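Side-chain contacts in Glyco_hydro_cc domain-containing protein (Pseudomonas viridiflava, PDB 6UAV), which probably hydrolyses internal beta-1,3-glucan linkages as a family GH128 (subgroup II) endo-beta-1,3-glucanase built on a TIM barrel: residues 228-231 / 237-240; 160-165 / 224-229; 202-207 / 250-255; 36-41 / 241-246. All coordinates share one frame; numbering follows the deposited sequence. Where two conformers were deposited one is given.

How contact chemistry follows position in a TIM barrel is well illustrated here. Interaction 1 is buried and largely polar, stapling together two parts of the loop that joins strand 220-225 to helix 248-255. Interaction 2 sets a tyrosine edge against a phenylalanine face just beyond strands 156-161 and 220-225, near the barrel mouth. Interaction 3, partly buried, packs helix 200-216 on helix 248-255 through lysine, methionine and tyrosine side chains. Interaction 4 is a surface salt bridge between two loops. Interactions 1 and 2 share Gly-228 and Arg-229, and Arg-229 also bonds to backbone oxygens of 241-246, while Leu-239 packs on Met-207 and Tyr-253 of interaction 3.

Interaction 1: 228-231 / 237-240; sequences GRMT and SSLL
Arg-229 and Leu-240 show how a long charged side chain can pack through its flank while its polar end is engaged elsewhere. With CG anti to the carbonyl carbon (chi1 -56°), the arginine chain runs extended to NE. Arg-229 CB is nearest Ser-238 OG, at 4.5 Å; Arg-229 CG lies 3.6 Å from Leu-240 O, and NE and CZ pass beside Leu-240 CB. The tip settles with Arg-229 NH1 3.5 Å from Leu-240 CB, which sits over one face of the guanidinium, toward its rim. The N-H groups are used elsewhere: NE and NH1 by the backbone oxygens of Asp-241 and Ala-242, NH2 by Asp-17 and Tyr-10.

Hydrogen bonds join the two loop segments. Gly-228 O accepts from Leu-240 N at 2.8 Å and, more weakly, from Leu-239 N at 3.0 Å. Ser-238 OG receives Met-230 N at 3.0 Å (N-H...O 151°) and also bonds Asp-233, so one hydroxyl ties three points of the loop. Both segments belong to the connection between strand 220-225 and helix 248-255; Leu-239 packs against that helix through Leu-249 and Tyr-253, whereas Leu-240 meets Asp-17 and Leu-21 of helix 15-22.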
# COMPACT_ATOMS: atom_id res chain seq x y z
N GLY A 228 -6.79 4.16 -9.43
CA GLY A 228 -6.79 4.43 -10.88
C GLY A 228 -8.16 4.94 -11.33
O GLY A 228 -8.28 6.04 -11.85
N ARG A 229 -9.18 4.15 -11.13
CA ARG A 229 -10.56 4.51 -11.45
C ARG A 229 -11.50 3.94 -10.42
O ARG A 229 -11.28 2.79 -9.98
CB ARG A 229 -11.03 3.81 -12.75
CG ARG A 229 -10.17 4.09 -13.95
CD ARG A 229 -10.73 3.32 -15.13
NE ARG A 229 -9.96 3.83 -16.23
CZ ARG A 229 -8.80 3.35 -16.64
NH1 ARG A 229 -8.19 3.96 -17.64
NH2 ARG A 229 -8.25 2.31 -16.05
N MET A 230 -12.53 4.69 -10.10
CA MET A 230 -13.69 4.17 -9.34
C MET A 230 -14.90 4.97 -9.79
O MET A 230 -14.75 6.09 -10.26
CB MET A 230 -13.51 4.35 -7.82
CG MET A 230 -13.28 5.78 -7.39
SD MET A 230 -12.90 5.93 -5.63
CE MET A 230 -14.40 5.26 -4.94
N THR A 231 -16.05 4.34 -9.67
CA THR A 231 -17.36 4.94 -9.99
C THR A 231 -18.36 4.35 -8.99
O THR A 231 -18.29 3.15 -8.73
CB THR A 231 -17.79 4.62 -11.43
OG1 THR A 231 -18.87 5.50 -11.71
CG2 THR A 231 -18.28 3.20 -11.63
N SER A 237 -11.40 10.96 -6.66
CA SER A 237 -10.18 10.19 -6.30
C SER A 237 -9.53 9.49 -7.51
O SER A 237 -8.37 9.09 -7.40
CB SER A 237 -10.53 9.20 -5.19
OG SER A 237 -9.43 9.04 -4.30
N SER A 238 -10.20 9.43 -8.66
CA SER A 238 -9.67 8.70 -9.86
C SER A 238 -8.51 9.45 -10.55
O SER A 238 -8.64 10.66 -10.85
CB SER A 238 -10.77 8.41 -10.87
OG SER A 238 -11.76 7.53 -10.32
N LEU A 239 -7.44 8.72 -10.88
CA LEU A 239 -6.30 9.24 -11.66
C LEU A 239 -6.48 9.00 -13.17
O LEU A 239 -5.80 9.68 -13.94
CB LEU A 239 -5.03 8.54 -11.23
CG LEU A 239 -4.63 8.63 -9.77
CD1 LEU A 239 -3.43 7.74 -9.55
CD2 LEU A 239 -4.32 10.04 -9.33
N LEU A 240 -7.40 8.13 -13.56
CA LEU A 240 -7.59 7.67 -14.97
C LEU A 240 -9.07 7.78 -15.34
O LEU A 240 -9.96 7.67 -14.46
CB LEU A 240 -7.13 6.22 -15.13
CG LEU A 240 -5.62 6.01 -15.00
CD1 LEU A 240 -5.29 4.56 -14.68
CD2 LEU A 240 -4.85 6.53 -16.22

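Interaction 2: 160-165 / 224-229; sequences HWYDYG and AWFTGR
One face of the Phe-226 ring receives the phenol oxygen of Tyr-162; the opposite face is covered by Thr-227 CB, from the next residue in the chain, which lies over the ring centre, 3.5 Å from the plane. Tyr-162 OH comes down near the substituted end of the ring, 3.1 Å from Phe-226 CG and 3.3 Å from Phe-226 CB. The pair is an offset edge-to-face contact: Tyr-162 presents its edge, the planes stand at 71° and the centroids are 5.8 Å apart. Phe-226 has CG anti to its N (chi1 -168°), a torsion that turns the ring face toward the phenol oxygen.

The two residues follow strands 156-161 and 220-225 of the eight-stranded parallel barrel, and so lie at the C-terminal end of the strands, where TIM-barrel enzymes keep their active sites. A cis peptide bond links Phe-226 to Thr-227, and a glycerol, probably from the crystallisation liquor, is hydrogen-bonded to Tyr-162 N. The hydroxyl that overhangs the phenylalanine is also hydrogen-bonded to Glu-184 at the end of the intervening strand 180-185, a polar link that probably helps to fix the tilt of the phenol. Phe-226 O accepts a hydrogen bond from Ser-237 OG.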
# COMPACT_ATOMS: atom_id res chain seq x y z
N HIS A 160 -2.78 2.67 5.62
CA HIS A 160 -3.82 3.23 4.76
C HIS A 160 -4.53 4.34 5.52
O HIS A 160 -4.78 4.19 6.72
CB HIS A 160 -4.88 2.14 4.45
CG HIS A 160 -4.34 0.93 3.75
ND1 HIS A 160 -5.13 -0.17 3.54
CD2 HIS A 160 -3.15 0.71 3.16
CE1 HIS A 160 -4.43 -1.06 2.82
NE2 HIS A 160 -3.19 -0.54 2.58
N TRP A 161 -4.88 5.43 4.83
CA TRP A 161 -5.55 6.55 5.51
C TRP A 161 -6.32 7.36 4.46
O TRP A 161 -5.74 7.71 3.44
CB TRP A 161 -4.54 7.39 6.27
CG TRP A 161 -5.21 8.18 7.33
CD1 TRP A 161 -5.37 9.55 7.37
CD2 TRP A 161 -5.80 7.65 8.53
NE1 TRP A 161 -6.04 9.89 8.51
CE2 TRP A 161 -6.31 8.76 9.25
CE3 TRP A 161 -5.91 6.36 9.08
CZ2 TRP A 161 -6.97 8.60 10.45
CZ3 TRP A 161 -6.58 6.21 10.27
CH2 TRP A 161 -7.08 7.32 10.96
N TYR A 162 -7.58 7.62 4.78
CA TYR A 162 -8.55 8.33 3.90
C TYR A 162 -9.09 9.63 4.53
O TYR A 162 -10.22 10.03 4.31
CB TYR A 162 -9.67 7.35 3.57
CG TYR A 162 -9.23 6.29 2.60
CD1 TYR A 162 -8.55 5.16 3.05
CD2 TYR A 162 -9.37 6.46 1.23
CE1 TYR A 162 -8.15 4.17 2.17
CE2 TYR A 162 -8.97 5.49 0.33
CZ TYR A 162 -8.34 4.34 0.81
OH TYR A 162 -7.97 3.39 -0.09
N ASP A 163 -8.31 10.29 5.41
CA ASP A 163 -8.80 11.46 6.18
C ASP A 163 -7.62 12.38 6.40
O ASP A 163 -6.50 12.10 5.97
CB ASP A 163 -9.49 11.05 7.48
CG ASP A 163 -10.62 11.94 7.95
OD1 ASP A 163 -10.63 13.12 7.59
OD2 ASP A 163 -11.46 11.44 8.70
N TYR A 164 -7.92 13.53 7.00
CA TYR A 164 -6.87 14.41 7.53
C TYR A 164 -6.09 13.68 8.63
O TYR A 164 -6.53 12.61 9.12
CB TYR A 164 -7.51 15.66 8.11
CG TYR A 164 -8.26 16.49 7.10
CD1 TYR A 164 -9.60 16.26 6.87
CD2 TYR A 164 -7.64 17.50 6.38
CE1 TYR A 164 -10.31 17.00 5.94
CE2 TYR A 164 -8.35 18.27 5.46
CZ TYR A 164 -9.68 17.98 5.20
OH TYR A 164 -10.41 18.73 4.33
N GLY A 165 -4.93 14.24 8.96
CA GLY A 165 -4.09 13.77 10.08
C GLY A 165 -3.20 12.60 9.73
O GLY A 165 -2.67 11.94 10.71
N ALA A 224 1.15 4.96 -2.24
CA ALA A 224 0.30 4.64 -3.37
C ALA A 224 -1.06 5.29 -3.19
O ALA A 224 -1.76 5.02 -2.21
CB ALA A 224 0.17 3.16 -3.47
N TRP A 225 -1.40 6.08 -4.20
CA TRP A 225 -2.70 6.77 -4.24
C TRP A 225 -3.82 5.77 -4.53
O TRP A 225 -3.70 4.93 -5.48
CB TRP A 225 -2.66 7.92 -5.25
CG TRP A 225 -3.93 8.71 -5.31
CD1 TRP A 225 -5.02 8.51 -6.10
CD2 TRP A 225 -4.25 9.81 -4.45
NE1 TRP A 225 -5.99 9.44 -5.82
CE2 TRP A 225 -5.53 10.27 -4.81
CE3 TRP A 225 -3.53 10.49 -3.46
CZ2 TRP A 225 -6.17 11.30 -4.12
CZ3 TRP A 225 -4.13 11.57 -2.84
CH2 TRP A 225 -5.43 11.95 -3.15
N PHE A 226 -4.95 5.97 -3.87
CA PHE A 226 -6.19 5.23 -4.17
C PHE A 226 -7.12 6.18 -4.94
O PHE A 226 -7.58 7.15 -4.35
CB PHE A 226 -6.85 4.71 -2.89
CG PHE A 226 -7.94 3.74 -3.19
CD1 PHE A 226 -9.20 4.21 -3.48
CD2 PHE A 226 -7.69 2.38 -3.36
CE1 PHE A 226 -10.22 3.36 -3.83
CE2 PHE A 226 -8.70 1.51 -3.69
CZ PHE A 226 -9.96 2.01 -3.91
N THR A 227 -7.37 5.95 -6.25
CA THR A 227 -6.97 4.80 -7.06
C THR A 227 -6.97 5.15 -8.55
O THR A 227 -7.11 6.34 -8.91
CB THR A 227 -7.94 3.62 -6.85
OG1 THR A 227 -7.56 2.42 -7.54
CG2 THR A 227 -9.36 3.99 -7.25
N GLY A 228 -6.79 4.16 -9.43
CA GLY A 228 -6.79 4.43 -10.88
C GLY A 228 -8.16 4.94 -11.33
O GLY A 228 -8.28 6.04 -11.85
N ARG A 229 -9.18 4.15 -11.13
CA ARG A 229 -10.56 4.51 -11.45
C ARG A 229 -11.50 3.94 -10.42
O ARG A 229 -11.28 2.79 -9.98
CB ARG A 229 -11.03 3.81 -12.75
CG ARG A 229 -10.17 4.09 -13.95
CD ARG A 229 -10.73 3.32 -15.13
NE ARG A 229 -9.96 3.83 -16.23
CZ ARG A 229 -8.80 3.35 -16.64
NH1 ARG A 229 -8.19 3.96 -17.64
NH2 ARG A 229 -8.25 2.31 -16.05

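Interaction 3: 202-207 / 250-255; sequences KQKQQM and GQYYLS
Tyr-252 sends its ring away from its own backbone N (chi1 -175°) across to helix 200-216, and the chain of Lys-204 bends at chi3 (71°), which lays its CE over that ring instead of beyond it. Lys-204 CE sits 3.8 Å from the Tyr-252 ring centroid, a CH-pi contact over the face; Lys-204 NZ is farther, 4.8 Å from that centroid, in a cation-pi position over the same face. Tyr-252 CE2 also approaches Lys-204 O, at 3.3 Å.

Met-207, one turn further along, puts its SD beside both tyrosines. Met-207 SD lies 3.6 Å from Tyr-253 CB and 4.0 Å from Tyr-252 CD2, meeting both rings obliquely as Met-aromatic contacts. The short helical segments run almost parallel, with axes 10.6 Å apart and a crossing angle of -15°, as neighbouring outer helices of a TIM barrel do. Tyr-253 OH bonds to Gly-7 O on strand 6-9. Lys-204 NZ also forms a salt bridge with Glu-248, which probably takes the main share of its charge; the ring adds a weaker cation-pi term while CE makes the close contact, and the thioether offers a polarisable, uncharged one.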
# COMPACT_ATOMS: atom_id res chain seq x y z
N LYS A 202 -10.47 20.33 -4.03
CA LYS A 202 -10.24 20.05 -2.58
C LYS A 202 -9.43 18.77 -2.57
O LYS A 202 -8.50 18.71 -1.80
CB LYS A 202 -11.56 19.93 -1.82
CG LYS A 202 -12.18 21.28 -1.49
CD LYS A 202 -13.43 21.18 -0.62
CE LYS A 202 -14.22 22.48 -0.63
NZ LYS A 202 -15.47 22.47 0.17
N GLN A 203 -9.70 17.84 -3.49
CA GLN A 203 -8.88 16.59 -3.53
C GLN A 203 -7.48 16.96 -4.02
O GLN A 203 -6.50 16.40 -3.51
CB GLN A 203 -9.49 15.50 -4.42
CG GLN A 203 -8.88 14.14 -4.24
CD GLN A 203 -9.07 13.60 -2.85
OE1 GLN A 203 -8.14 13.62 -2.07
NE2 GLN A 203 -10.24 13.06 -2.56
N LYS A 204 -7.37 17.89 -4.99
CA LYS A 204 -6.02 18.31 -5.51
C LYS A 204 -5.23 18.95 -4.37
O LYS A 204 -4.01 18.67 -4.17
CB LYS A 204 -6.13 19.26 -6.71
CG LYS A 204 -6.53 18.62 -8.04
CD LYS A 204 -6.77 19.62 -9.16
CE LYS A 204 -5.46 20.24 -9.61
NZ LYS A 204 -5.73 21.25 -10.66
N GLN A 205 -5.90 19.83 -3.61
CA GLN A 205 -5.26 20.52 -2.46
C GLN A 205 -4.73 19.46 -1.49
O GLN A 205 -3.58 19.56 -1.01
CB GLN A 205 -6.24 21.51 -1.87
CG GLN A 205 -5.60 22.46 -0.85
CD GLN A 205 -5.34 21.85 0.50
OE1 GLN A 205 -6.02 20.92 0.94
NE2 GLN A 205 -4.32 22.35 1.18
N GLN A 206 -5.55 18.48 -1.16
CA GLN A 206 -5.17 17.49 -0.14
C GLN A 206 -4.13 16.52 -0.72
O GLN A 206 -3.17 16.18 0.01
CB GLN A 206 -6.41 16.76 0.37
CG GLN A 206 -7.08 17.52 1.49
CD GLN A 206 -6.16 17.65 2.69
OE1 GLN A 206 -5.87 16.63 3.34
NE2 GLN A 206 -5.67 18.87 2.96
N MET A 207 -4.22 16.18 -2.01
CA MET A 207 -3.16 15.36 -2.67
C MET A 207 -1.84 16.10 -2.57
O MET A 207 -0.82 15.48 -2.20
CB MET A 207 -3.50 15.08 -4.14
CG MET A 207 -2.34 14.46 -4.88
SD MET A 207 -2.75 14.21 -6.60
CE MET A 207 -3.68 12.69 -6.44
N GLY A 250 -5.03 12.94 -12.11
CA GLY A 250 -3.92 12.04 -12.48
C GLY A 250 -2.74 12.83 -13.01
O GLY A 250 -1.62 12.59 -12.61
N GLN A 251 -3.01 13.76 -13.95
CA GLN A 251 -1.93 14.60 -14.49
C GLN A 251 -1.27 15.30 -13.28
O GLN A 251 -0.02 15.44 -13.23
CB GLN A 251 -2.51 15.56 -15.55
CG GLN A 251 -1.45 16.27 -16.37
CD GLN A 251 -1.09 15.49 -17.62
OE1 GLN A 251 0.02 14.97 -17.75
NE2 GLN A 251 -2.04 15.41 -18.55
N TYR A 252 -2.08 15.82 -12.37
CA TYR A 252 -1.57 16.63 -11.24
C TYR A 252 -0.65 15.76 -10.37
O TYR A 252 0.53 16.13 -10.12
CB TYR A 252 -2.73 17.24 -10.46
CG TYR A 252 -2.33 18.18 -9.36
CD1 TYR A 252 -1.73 19.39 -9.67
CD2 TYR A 252 -2.64 17.95 -8.05
CE1 TYR A 252 -1.41 20.32 -8.69
CE2 TYR A 252 -2.34 18.87 -7.06
CZ TYR A 252 -1.69 20.05 -7.36
OH TYR A 252 -1.33 20.98 -6.41
N TYR A 253 -1.13 14.59 -10.00
CA TYR A 253 -0.34 13.60 -9.21
C TYR A 253 1.05 13.37 -9.81
O TYR A 253 2.09 13.40 -9.07
CB TYR A 253 -1.09 12.29 -9.10
CG TYR A 253 -0.48 11.24 -8.20
CD1 TYR A 253 -0.20 11.48 -6.87
CD2 TYR A 253 -0.26 9.94 -8.65
CE1 TYR A 253 0.32 10.51 -6.01
CE2 TYR A 253 0.22 8.95 -7.81
CZ TYR A 253 0.49 9.21 -6.47
OH TYR A 253 0.99 8.30 -5.60
N LEU A 254 1.09 13.13 -11.11
CA LEU A 254 2.36 12.75 -11.78
C LEU A 254 3.31 13.92 -11.85
O LEU A 254 4.56 13.67 -11.97
CB LEU A 254 2.05 12.14 -13.16
CG LEU A 254 1.07 10.97 -13.17
CD1 LEU A 254 0.84 10.49 -14.59
CD2 LEU A 254 1.54 9.83 -12.31
N SER A 255 2.79 15.14 -11.78
CA SER A 255 3.57 16.40 -11.92
C SER A 255 4.17 16.84 -10.60
O SER A 255 5.05 17.72 -10.63
CB SER A 255 2.66 17.54 -12.39
OG SER A 255 1.94 18.11 -11.25

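Interaction 4: 36-41 / 241-246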
# COMPACT_ATOMS: atom_id res chain seq x y z
N HIS A 36 -2.09 -8.21 -13.17
CA HIS A 36 -3.23 -8.57 -14.04
C HIS A 36 -2.74 -9.42 -15.22
O HIS A 36 -1.66 -9.15 -15.77
CB HIS A 36 -3.91 -7.33 -14.58
CG HIS A 36 -5.24 -7.63 -15.18
ND1 HIS A 36 -5.39 -8.17 -16.42
CD2 HIS A 36 -6.49 -7.48 -14.67
CE1 HIS A 36 -6.69 -8.32 -16.67
NE2 HIS A 36 -7.39 -7.83 -15.63
N ASP A 37 -3.50 -10.43 -15.60
CA ASP A 37 -3.07 -11.41 -16.63
C ASP A 37 -2.82 -10.73 -17.97
O ASP A 37 -1.98 -11.25 -18.75
CB ASP A 37 -4.07 -12.57 -16.78
CG ASP A 37 -3.95 -13.64 -15.69
OD1 ASP A 37 -2.88 -13.70 -14.99
OD2 ASP A 37 -4.96 -14.37 -15.48
N ARG A 38 -3.47 -9.60 -18.23
CA ARG A 38 -3.30 -8.84 -19.51
C ARG A 38 -1.83 -8.43 -19.65
O ARG A 38 -1.34 -8.38 -20.82
CB ARG A 38 -4.29 -7.69 -19.56
CG ARG A 38 -4.28 -6.99 -20.91
CD ARG A 38 -5.35 -5.91 -20.95
NE ARG A 38 -5.30 -5.12 -22.18
CZ ARG A 38 -5.98 -3.99 -22.39
NH1 ARG A 38 -5.86 -3.35 -23.54
NH2 ARG A 38 -6.80 -3.54 -21.46
N LEU A 39 -1.09 -8.28 -18.54
CA LEU A 39 0.31 -7.73 -18.65
C LEU A 39 1.35 -8.84 -18.73
O LEU A 39 2.56 -8.52 -18.77
CB LEU A 39 0.57 -6.85 -17.43
CG LEU A 39 -0.18 -5.53 -17.39
CD1 LEU A 39 0.07 -4.79 -16.09
CD2 LEU A 39 0.24 -4.62 -18.51
N ALA A 40 0.95 -10.12 -18.77
CA ALA A 40 1.89 -11.25 -18.62
C ALA A 40 2.99 -11.24 -19.69
O ALA A 40 4.10 -11.72 -19.40
CB ALA A 40 1.15 -12.57 -18.70
N ALA A 41 2.67 -10.87 -20.92
CA ALA A 41 3.62 -10.92 -22.07
C ALA A 41 4.09 -9.52 -22.47
O ALA A 41 4.49 -9.33 -23.66
CB ALA A 41 2.98 -11.63 -23.22
N ASP A 241 -9.35 7.97 -16.63
CA ASP A 241 -10.77 7.98 -17.09
C ASP A 241 -10.85 6.97 -18.24
O ASP A 241 -10.87 5.75 -17.94
CB ASP A 241 -11.27 9.38 -17.41
CG ASP A 241 -12.76 9.45 -17.70
OD1 ASP A 241 -13.48 8.41 -17.58
OD2 ASP A 241 -13.19 10.50 -18.09
N ALA A 242 -10.88 7.42 -19.50
CA ALA A 242 -10.85 6.50 -20.65
C ALA A 242 -9.58 5.65 -20.55
O ALA A 242 -8.59 6.10 -20.00
CB ALA A 242 -10.88 7.29 -21.96
N GLU A 243 -9.57 4.47 -21.17
CA GLU A 243 -8.34 3.68 -21.28
C GLU A 243 -7.18 4.54 -21.81
O GLU A 243 -7.31 5.19 -22.87
CB GLU A 243 -8.58 2.42 -22.09
CG GLU A 243 -7.36 1.55 -22.18
CD GLU A 243 -7.65 0.18 -22.76
OE1 GLU A 243 -8.78 -0.04 -23.21
OE2 GLU A 243 -6.68 -0.57 -22.86
N GLY A 244 -6.09 4.54 -21.06
CA GLY A 244 -4.87 5.28 -21.43
C GLY A 244 -4.98 6.80 -21.26
O GLY A 244 -4.07 7.50 -21.76
N ARG A 245 -6.00 7.30 -20.56
CA ARG A 245 -6.15 8.77 -20.37
C ARG A 245 -6.16 9.15 -18.89
O ARG A 245 -7.00 8.63 -18.15
CB ARG A 245 -7.44 9.30 -20.99
CG ARG A 245 -7.41 10.82 -21.08
CD ARG A 245 -8.09 11.49 -22.27
NE ARG A 245 -7.41 11.24 -23.55
CZ ARG A 245 -8.03 10.95 -24.71
NH1 ARG A 245 -9.35 10.87 -24.79
NH2 ARG A 245 -7.30 10.70 -25.78
N LEU A 246 -5.28 10.08 -18.49
CA LEU A 246 -5.31 10.70 -17.14
C LEU A 246 -6.53 11.60 -16.97
O LEU A 246 -6.97 12.24 -17.96
CB LEU A 246 -4.04 11.50 -16.89
CG LEU A 246 -2.76 10.65 -16.95
CD1 LEU A 246 -1.53 11.52 -17.07
CD2 LEU A 246 -2.66 9.74 -15.76
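Arg-38 and Glu-243 reach for each other from opposite directions and meet through a single carboxylate oxygen. Arg-38 NH1 donates to Glu-243 OE2 at 3.0 Å, with an N-H...O angle of 141°, and uses the syn lone pair of that oxygen. Ser-14 OG is hydrogen-bonded to the same atom, and Arg-38 NH2 adds a weak third bond to Glu-243 OE2 at 3.3 Å. The oxygen lies at the edge of the guanidinium but 22° out of its plane, and the carboxylate plane stands almost perpendicular, at 88°, so this is not the coplanar pairing in which two nitrogens face two oxygens.

Both chains are stretched to span the gap, for the CA atoms of Arg-38 and Glu-243 are 13.6 Å apart: Arg-38 runs extended from CG to NE, and Glu-243 has its CG anti to its N. Pro-15 touches the arginine chain. The arginine backbone is steadied in turn by His-36, whose ND1 accepts from Arg-38 N at 3.0 Å. Glu-243 itself sits in a type II beta turn from Ala-242 to Arg-245, with Gly-244 at positive phi and its N bonded to Asp-17. The result is a surface salt bridge between two loops of the TIM barrel, those after strand 27-29 and after strand 220-225, at the start of helix 15-22.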